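Local coordinates for protein amine Dehydrogenase (Pseudomonas putida, PDB 1JMX) that probably transfers electrons through its covalently bound haem c groups, as the haem-carrying alpha subunit of a quinohemoprotein amine dehydrogenase, at residues G462-I467 against M481-Q486. Sequence-based numbering, arbitrary orientation.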
# COMPACT_ATOMS: atom_id res chain seq x y z
N GLY A 462 3.05 -15.06 -7.05
CA GLY A 462 3.32 -16.35 -6.46
C GLY A 462 3.79 -16.32 -5.02
O GLY A 462 4.30 -15.31 -4.53
N ASN A 463 3.59 -17.44 -4.32
CA ASN A 463 4.00 -17.60 -2.94
C ASN A 463 5.14 -18.62 -3.03
O ASN A 463 4.90 -19.82 -3.18
CB ASN A 463 2.83 -18.13 -2.11
CG ASN A 463 3.00 -17.89 -0.63
OD1 ASN A 463 4.06 -17.45 -0.19
ND2 ASN A 463 1.97 -18.17 0.14
N LEU A 464 6.37 -18.12 -2.98
CA LEU A 464 7.55 -18.96 -3.14
C LEU A 464 8.49 -19.19 -1.95
O LEU A 464 8.61 -18.39 -1.03
CB LEU A 464 8.37 -18.43 -4.32
CG LEU A 464 7.66 -18.32 -5.67
CD1 LEU A 464 8.62 -17.78 -6.71
CD2 LEU A 464 7.10 -19.68 -6.09
N LYS A 465 9.18 -20.33 -2.02
CA LYS A 465 10.14 -20.74 -1.02
C LYS A 465 11.49 -20.65 -1.73
O LYS A 465 11.68 -21.26 -2.77
CB LYS A 465 9.86 -22.17 -0.56
CG LYS A 465 10.52 -22.55 0.74
CD LYS A 465 9.81 -23.71 1.43
CE LYS A 465 9.81 -24.98 0.57
NZ LYS A 465 9.37 -26.19 1.35
N VAL A 466 12.37 -19.82 -1.20
CA VAL A 466 13.69 -19.61 -1.77
C VAL A 466 14.72 -20.55 -1.14
O VAL A 466 15.06 -20.40 0.03
CB VAL A 466 14.12 -18.14 -1.58
CG1 VAL A 466 15.54 -17.93 -2.04
CG2 VAL A 466 13.16 -17.22 -2.34
N ILE A 467 15.21 -21.51 -1.93
CA ILE A 467 16.18 -22.48 -1.45
C ILE A 467 17.61 -22.22 -1.93
O ILE A 467 17.86 -22.14 -3.13
CB ILE A 467 15.83 -23.93 -1.88
CG1 ILE A 467 14.33 -24.21 -1.71
CG2 ILE A 467 16.65 -24.94 -1.07
CD1 ILE A 467 13.85 -24.07 -0.33
N MET A 481 9.64 -15.77 -0.18
CA MET A 481 9.43 -14.66 -1.08
C MET A 481 8.03 -14.67 -1.68
O MET A 481 7.51 -15.72 -2.05
CB MET A 481 10.47 -14.68 -2.21
CG MET A 481 10.25 -13.60 -3.26
SD MET A 481 11.31 -13.73 -4.70
CE MET A 481 10.83 -15.33 -5.33
N ILE A 482 7.41 -13.50 -1.73
CA ILE A 482 6.09 -13.35 -2.32
C ILE A 482 6.24 -12.40 -3.51
O ILE A 482 6.83 -11.33 -3.38
CB ILE A 482 5.05 -12.79 -1.32
CG1 ILE A 482 4.68 -13.85 -0.28
CG2 ILE A 482 3.81 -12.32 -2.05
CD1 ILE A 482 3.82 -13.32 0.82
N VAL A 483 5.80 -12.85 -4.68
CA VAL A 483 5.85 -12.04 -5.88
C VAL A 483 4.45 -11.48 -6.04
O VAL A 483 3.50 -12.25 -6.19
CB VAL A 483 6.19 -12.87 -7.13
CG1 VAL A 483 6.32 -11.97 -8.34
CG2 VAL A 483 7.47 -13.66 -6.91
N THR A 484 4.31 -10.17 -5.91
CA THR A 484 3.00 -9.53 -6.06
C THR A 484 2.85 -8.46 -7.12
O THR A 484 3.70 -8.29 -7.99
CB THR A 484 2.46 -8.92 -4.76
OG1 THR A 484 3.53 -8.42 -3.94
CG2 THR A 484 1.62 -9.91 -4.08
N VAL A 485 1.73 -7.75 -6.99
CA VAL A 485 1.32 -6.69 -7.89
C VAL A 485 2.06 -5.36 -7.68
O VAL A 485 2.69 -5.13 -6.65
CB VAL A 485 -0.20 -6.47 -7.76
CG1 VAL A 485 -0.93 -7.79 -7.99
CG2 VAL A 485 -0.55 -5.90 -6.39
N GLN A 486 1.93 -4.50 -8.67
CA GLN A 486 2.56 -3.19 -8.66
C GLN A 486 1.83 -2.19 -7.76
O GLN A 486 0.76 -2.48 -7.22
CB GLN A 486 2.59 -2.59 -10.08
CG GLN A 486 2.61 -3.57 -11.25
CD GLN A 486 1.22 -3.95 -11.74
OE1 GLN A 486 0.62 -4.88 -11.23
NE2 GLN A 486 0.73 -3.25 -12.76
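Leu464 and Met481 lie side by side on one face of an antiparallel hairpin, with Leu464 CD1, a methyl of its branched end, 3.6 Å from Met481 CE. The methionine chain runs extended from the backbone and then bends at its thioether (chi3 61°), which turns the terminal methyl toward the flank of the leucine; an unbranched, flexible side chain suits this reach. Behind it, Val466 CG2 packs against Met481 CB at 3.7 Å, while Val483 CG2 stands at the looser distance of 4.3 Å from Leu464 CD1. Beta-branched Val466, Val483 and Ile482 suit an extended strand and bring compact apolar bulk close to the backbone. Phe443 of strand 442-445 touches Leu464, Met481 and Val483 on this apolar face of the fourth domain. Gly462, paired with Val483, brings no side chain to it; Val483 CB lies 3.8 Å from Gly462 N.

Two hydrogen-bonded pairs knit the backbones together. Gly462 and Val483 exchange bonds in both directions, and the Gly462 N bond uses a lone pair of Val483 O. Leu464 N meets Met481 O at 2.8 Å, almost head-on to the carbonyl, whereas Met481 N approaches Leu464 O tilted 32° from its plane. Between these pairs, Ile482 CA offers a C-H to Gly462 O at 3.5 Å.

The reverse face is mixed. Asn463, with CG anti to the backbone N (chi1 -160°), runs alongside Ile482 and rests OD1 3.7 Å from Ile482 CG1. Strand 462-470 hydrogen-bonds along its other edge to strand 406-420. The chemistry implies two roles: the Leu464, Met481 and Val483 face packs on Phe443 inside the domain, while the reverse meets an apolar side chain of another protein chain through Ile482 and satisfies the buried Asn463 OD1 by a hydrogen bond with His480 NE2.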